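PDB 4E2A: putative acetyltransferase from Streptococcus mutans, which probably transfers an acyl group, such as acetyl from acetyl-CoA, to a still unidentified acceptor, as a member of the GNAT family of N-acetyltransferases. Local coordinates for residues I99-W113 with A125-Y137. Residues are numbered along the deposited sequence; the frame is centred on the assembly and turned at random.
Sequences ILMSGKAAGFLKVNW and AFEIQRLYILKAY
Strands 104-113 and 125-133 run antiparallel, bridged from Gly107-Ile133 to Asn112-Glu127, their axes 4.6 Å apart and at 178°; just past the first bridge Leu134 N bonds Ala106 O. Phe108 and Tyr132 exchange two backbone hydrogen bonds, as do Asn112 and Glu127. Between them the register slips by one residue at a classic beta bulge: Gln129 and Arg130 both face Lys110, whose O accepts Gln129 N at 2.9 Å and, weakly, Arg130 N. The bulge brings Gln129 onto the same face as Lys110. Their chains run alongside each other, and Lys110, bent at its last torsion (chi4 -88°), gives its NZ to Gln129 OE1 at 2.7 Å in the plane of the amide; a water accepts from both Lys110 NZ and Gln129 NE2. Farther along this face the Phe108 and Tyr132 rings lie nearly parallel (19°) but slid apart, with CZ of Phe108 3.5 Å from CD2 of Tyr132, while Arg130 CD meets the edge of the Phe108 ring. Arg130 continues to a salt bridge with Glu88, and Thr58 of helix 48-63 packs on both rings. On the other face, the end of the Phe126 ring presses against Val111, CZ to CB 3.6 Å, and Leu109 CD1 reaches Ile128 CG2. Past strand 125-133, Tyr137 of the 3-10 segment 135-137 lays one ring face over Ala106 CB, 3.8 Å from the ring centroid; Met101 CG touches its CE1, and the extended Lys104 chain crosses the Tyr137 side chain at about a right angle, CD beside OH. These are central antiparallel strands of the GNAT fold; the second pairs in parallel with strand 161-167 and leads, through the loop after Tyr137, into helix 142-157, and in relatives this loop and the helix's N-terminal end bind the acetyl-CoA pyrophosphate.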
loop_
_atom_site.group_PDB
_atom_site.type_symbol
_atom_site.label_atom_id
_atom_site.label_comp_id
_atom_site.label_asym_id
_atom_site.label_seq_id
_atom_site.Cartn_x
_atom_site.Cartn_y
_atom_site.Cartn_z
ATOM N N ILE B 99 25.481 -0.351 10.065
ATOM C CA ILE B 99 26.827 -0.675 9.628
ATOM C C ILE B 99 27.654 0.567 9.876
ATOM O O ILE B 99 27.248 1.686 9.533
ATOM C CB ILE B 99 26.932 -1.149 8.166
ATOM C CG1 ILE B 99 28.385 -1.520 7.838
ATOM C CG2 ILE B 99 26.424 -0.096 7.205
ATOM C CD1 ILE B 99 28.533 -2.334 6.561
ATOM N N LEU B 100 28.789 0.375 10.485
ATOM C CA LEU B 100 29.610 1.456 10.960
ATOM C C LEU B 100 30.974 1.474 10.309
ATOM O O LEU B 100 31.548 0.464 10.040
ATOM C CB LEU B 100 29.772 1.381 12.464
ATOM C CG LEU B 100 28.541 1.586 13.302
ATOM C CD1 LEU B 100 28.087 0.373 14.019
ATOM C CD2 LEU B 100 28.776 2.695 14.203
ATOM N N MET B 101 31.471 2.662 10.070
ATOM C CA MET B 101 32.792 2.859 9.528
ATOM C C MET B 101 33.605 3.742 10.467
ATOM O O MET B 101 33.278 4.871 10.722
ATOM C CB MET B 101 32.703 3.447 8.135
ATOM C CG MET B 101 33.982 3.966 7.643
ATOM S SD MET B 101 34.738 2.747 6.686
ATOM C CE MET B 101 34.364 3.417 5.149
ATOM N N SER B 102 34.635 3.151 11.038
ATOM C CA SER B 102 35.411 3.814 12.036
ATOM C C SER B 102 34.537 4.413 13.152
ATOM O O SER B 102 34.796 5.471 13.609
ATOM C CB SER B 102 36.288 4.890 11.405
ATOM O OG SER B 102 37.279 4.353 10.563
ATOM N N GLY B 103 33.536 3.695 13.601
ATOM C CA GLY B 103 32.685 4.108 14.707
ATOM C C GLY B 103 31.546 5.049 14.338
ATOM O O GLY B 103 30.706 5.378 15.184
ATOM N N LYS B 104 31.508 5.478 13.079
ATOM C CA LYS B 104 30.425 6.330 12.581
ATOM C C LYS B 104 29.374 5.529 11.801
ATOM O O LYS B 104 29.709 4.747 10.895
ATOM C CB LYS B 104 30.977 7.420 11.662
ATOM C CG LYS B 104 31.957 8.400 12.300
ATOM C CD LYS B 104 32.561 9.302 11.216
ATOM C CE LYS B 104 33.514 10.336 11.781
ATOM N NZ LYS B 104 33.981 11.291 10.728
ATOM N N ALA B 105 28.105 5.736 12.133
ATOM C CA ALA B 105 27.027 5.080 11.397
ATOM C C ALA B 105 27.025 5.473 9.920
ATOM O O ALA B 105 26.904 6.651 9.586
ATOM C CB ALA B 105 25.687 5.388 12.034
ATOM N N ALA B 106 27.140 4.478 9.044
ATOM C CA ALA B 106 27.169 4.697 7.591
ATOM C C ALA B 106 25.897 4.224 6.876
ATOM O O ALA B 106 25.646 4.590 5.724
ATOM C CB ALA B 106 28.388 4.024 6.980
ATOM N N GLY B 107 25.098 3.406 7.554
ATOM C CA GLY B 107 23.874 2.906 6.967
ATOM C C GLY B 107 23.124 2.006 7.933
ATOM O O GLY B 107 23.568 1.783 9.064
ATOM N N PHE B 108 21.974 1.504 7.495
ATOM C CA PHE B 108 21.138 0.691 8.371
ATOM C C PHE B 108 20.317 -0.360 7.631
ATOM O O PHE B 108 20.113 -0.289 6.409
ATOM C CB PHE B 108 20.279 1.582 9.284
ATOM C CG PHE B 108 19.120 2.228 8.583
ATOM C CD1 PHE B 108 17.861 1.628 8.603
ATOM C CD2 PHE B 108 19.288 3.416 7.889
ATOM C CE1 PHE B 108 16.785 2.213 7.951
ATOM C CE2 PHE B 108 18.210 4.021 7.222
ATOM C CZ PHE B 108 16.961 3.415 7.249
ATOM N N LEU B 109 19.841 -1.339 8.404
ATOM C CA LEU B 109 19.248 -2.538 7.869
ATOM C C LEU B 109 18.079 -2.922 8.776
ATOM O O LEU B 109 18.253 -3.002 9.985
ATOM C CB LEU B 109 20.288 -3.680 7.832
ATOM C CG LEU B 109 19.686 -5.090 7.743
ATOM C CD1 LEU B 109 19.007 -5.311 6.388
ATOM C CD2 LEU B 109 20.721 -6.217 8.078
ATOM N N LYS B 110 16.882 -3.116 8.215
ATOM C CA LYS B 110 15.798 -3.650 9.057
ATOM C C LYS B 110 15.298 -4.985 8.537
ATOM O O LYS B 110 14.972 -5.121 7.344
ATOM C CB LYS B 110 14.638 -2.649 9.232
ATOM C CG LYS B 110 13.476 -3.155 10.109
ATOM C CD LYS B 110 12.355 -2.101 10.212
ATOM C CE LYS B 110 11.320 -2.488 11.287
ATOM N NZ LYS B 110 10.202 -3.361 10.785
ATOM N N VAL B 111 15.247 -5.978 9.427
ATOM C CA VAL B 111 14.729 -7.306 9.062
ATOM C C VAL B 111 13.530 -7.731 9.927
ATOM O O VAL B 111 13.431 -7.336 11.070
ATOM C CB VAL B 111 15.845 -8.389 9.074
ATOM C CG1 VAL B 111 16.844 -8.113 7.926
ATOM C CG2 VAL B 111 16.549 -8.411 10.409
ATOM N N ASN B 112 12.606 -8.507 9.359
ATOM C CA ASN B 112 11.410 -8.928 10.078
ATOM C C ASN B 112 11.139 -10.423 9.961
ATOM O O ASN B 112 11.503 -11.058 8.969
ATOM C CB ASN B 112 10.154 -8.216 9.557
ATOM C CG ASN B 112 10.316 -6.720 9.418
ATOM O OD1 ASN B 112 9.932 -6.150 8.396
ATOM N ND2 ASN B 112 10.834 -6.072 10.445
ATOM N N TRP B 113 10.475 -10.973 10.972
ATOM C CA TRP B 113 9.898 -12.308 10.878
ATOM C C TRP B 113 8.633 -12.386 11.749
ATOM O O TRP B 113 8.288 -11.406 12.416
ATOM C CB TRP B 113 10.919 -13.375 11.271
ATOM C CG TRP B 113 11.379 -13.298 12.692
ATOM C CD1 TRP B 113 10.866 -13.990 13.755
ATOM C CD2 TRP B 113 12.458 -12.508 13.208
ATOM N NE1 TRP B 113 11.562 -13.673 14.906
ATOM C CE2 TRP B 113 12.546 -12.769 14.594
ATOM C CE3 TRP B 113 13.363 -11.602 12.637
ATOM C CZ2 TRP B 113 13.487 -12.143 15.418
ATOM C CZ3 TRP B 113 14.298 -10.988 13.456
ATOM C CH2 TRP B 113 14.352 -11.261 14.833
ATOM N N ALA B 125 8.982 -17.634 7.176
ATOM C CA ALA B 125 9.721 -16.682 6.344
ATOM C C ALA B 125 10.349 -15.519 7.128
ATOM O O ALA B 125 9.913 -15.195 8.235
ATOM C CB ALA B 125 8.830 -16.148 5.238
ATOM N N PHE B 126 11.355 -14.899 6.498
ATOM C CA PHE B 126 12.193 -13.825 7.035
ATOM C C PHE B 126 12.268 -12.727 5.946
ATOM O O PHE B 126 12.591 -13.012 4.795
ATOM C CB PHE B 126 13.580 -14.437 7.317
ATOM C CG PHE B 126 14.601 -13.504 7.925
ATOM C CD1 PHE B 126 15.031 -13.688 9.242
ATOM C CD2 PHE B 126 15.212 -12.526 7.167
ATOM C CE1 PHE B 126 16.004 -12.872 9.811
ATOM C CE2 PHE B 126 16.202 -11.694 7.727
ATOM C CZ PHE B 126 16.595 -11.868 9.047
ATOM N N GLU B 127 11.978 -11.484 6.320
ATOM C CA GLU B 127 11.848 -10.376 5.379
ATOM C C GLU B 127 13.008 -9.389 5.505
ATOM O O GLU B 127 13.358 -8.984 6.596
ATOM C CB GLU B 127 10.528 -9.618 5.623
ATOM C CG GLU B 127 10.385 -8.338 4.793
ATOM C CD GLU B 127 9.163 -7.490 5.177
ATOM O OE1 GLU B 127 8.494 -7.792 6.176
ATOM O OE2 GLU B 127 8.878 -6.505 4.471
ATOM N N ILE B 128 13.609 -9.015 4.385
ATOM C CA ILE B 128 14.549 -7.897 4.388
ATOM C C ILE B 128 13.755 -6.671 3.937
ATOM O O ILE B 128 13.346 -6.582 2.772
ATOM C CB ILE B 128 15.768 -8.163 3.485
ATOM C CG1 ILE B 128 16.465 -9.464 3.911
ATOM C CG2 ILE B 128 16.748 -6.997 3.563
ATOM C CD1 ILE B 128 17.390 -10.055 2.815
ATOM N N GLN B 129 13.490 -5.763 4.879
ATOM C CA GLN B 129 12.543 -4.661 4.661
ATOM C C GLN B 129 13.218 -3.358 4.225
ATOM O O GLN B 129 12.757 -2.703 3.283
ATOM C CB GLN B 129 11.697 -4.401 5.928
ATOM C CG GLN B 129 10.603 -3.318 5.743
ATOM C CD GLN B 129 10.092 -2.722 7.062
ATOM O OE1 GLN B 129 10.213 -3.328 8.128
ATOM N NE2 GLN B 129 9.512 -1.524 6.983
ATOM N N ARG B 130 14.283 -2.975 4.929
ATOM C CA ARG B 130 14.987 -1.721 4.681
ATOM C C ARG B 130 16.500 -1.889 4.596
ATOM O O ARG B 130 17.111 -2.544 5.444
ATOM C CB ARG B 130 14.718 -0.706 5.812
ATOM C CG ARG B 130 13.347 -0.069 5.821
ATOM C CD ARG B 130 13.191 0.900 7.017
ATOM N NE ARG B 130 11.804 1.313 7.102
ATOM C CZ ARG B 130 11.168 1.610 8.227
ATOM N NH1 ARG B 130 11.806 1.548 9.397
ATOM N NH2 ARG B 130 9.887 1.977 8.173
ATOM N N LEU B 131 17.116 -1.254 3.602
ATOM C CA LEU B 131 18.576 -1.193 3.560
ATOM C C LEU B 131 19.016 0.090 2.843
ATOM O O LEU B 131 18.794 0.230 1.640
ATOM C CB LEU B 131 19.160 -2.461 2.880
ATOM C CG LEU B 131 20.664 -2.789 3.099
ATOM C CD1 LEU B 131 21.081 -4.165 2.552
ATOM C CD2 LEU B 131 21.558 -1.712 2.488
ATOM N N TYR B 132 19.619 1.014 3.602
ATOM C CA TYR B 132 20.098 2.290 3.109
ATOM C C TYR B 132 21.556 2.525 3.478
ATOM O O TYR B 132 21.986 2.213 4.591
ATOM C CB TYR B 132 19.278 3.447 3.718
ATOM C CG TYR B 132 17.853 3.575 3.218
ATOM C CD1 TYR B 132 17.538 4.396 2.138
ATOM C CD2 TYR B 132 16.821 2.882 3.842
ATOM C CE1 TYR B 132 16.236 4.521 1.707
ATOM C CE2 TYR B 132 15.529 3.001 3.416
ATOM C CZ TYR B 132 15.237 3.818 2.351
ATOM O OH TYR B 132 13.937 3.937 1.930
ATOM N N ILE B 133 22.311 3.096 2.547
ATOM C CA ILE B 133 23.675 3.537 2.834
ATOM C C ILE B 133 23.726 5.038 2.578
ATOM O O ILE B 133 23.292 5.499 1.511
ATOM C CB ILE B 133 24.727 2.829 1.928
ATOM C CG1 ILE B 133 24.665 1.299 2.076
ATOM C CG2 ILE B 133 26.151 3.378 2.204
ATOM C CD1 ILE B 133 25.087 0.752 3.455
ATOM N N LEU B 134 24.211 5.794 3.561
ATOM C CA LEU B 134 24.516 7.224 3.365
ATOM C C LEU B 134 25.368 7.496 2.107
ATOM O O LEU B 134 26.392 6.832 1.864
ATOM C CB LEU B 134 25.245 7.794 4.588
ATOM C CG LEU B 134 24.437 8.242 5.810
ATOM C CD1 LEU B 134 25.384 8.601 6.932
ATOM C CD2 LEU B 134 23.502 9.422 5.492
ATOM N N LYS B 135 24.955 8.487 1.318
ATOM C CA LYS B 135 25.680 8.829 0.097
ATOM C C LYS B 135 27.173 9.063 0.336
ATOM O O LYS B 135 28.000 8.685 -0.494
ATOM C CB LYS B 135 25.071 10.068 -0.566
ATOM C CG LYS B 135 24.716 9.831 -2.016
ATOM C CD LYS B 135 23.229 10.026 -2.273
ATOM C CE LYS B 135 22.884 11.506 -2.372
ATOM N NZ LYS B 135 21.603 11.748 -3.105
ATOM N N ALA B 136 27.523 9.686 1.459
ATOM C CA ALA B 136 28.934 9.943 1.737
ATOM C C ALA B 136 29.713 8.640 1.883
ATOM O O ALA B 136 30.940 8.657 1.806
ATOM C CB ALA B 136 29.122 10.849 2.986
ATOM N N TYR B 137 29.009 7.521 2.092
ATOM C CA TYR B 137 29.674 6.219 2.281
ATOM C C TYR B 137 29.393 5.182 1.189
ATOM O O TYR B 137 29.734 4.011 1.356
ATOM C CB TYR B 137 29.312 5.596 3.639
ATOM C CG TYR B 137 29.857 6.346 4.820
ATOM C CD1 TYR B 137 31.106 6.027 5.367
ATOM C CD2 TYR B 137 29.117 7.363 5.406
ATOM C CE1 TYR B 137 31.599 6.728 6.458
ATOM C CE2 TYR B 137 29.603 8.071 6.492
ATOM C CZ TYR B 137 30.839 7.751 7.013
ATOM O OH TYR B 137 31.299 8.467 8.089
HETATM O O HOH W 1 8.798 -0.933 9.634
#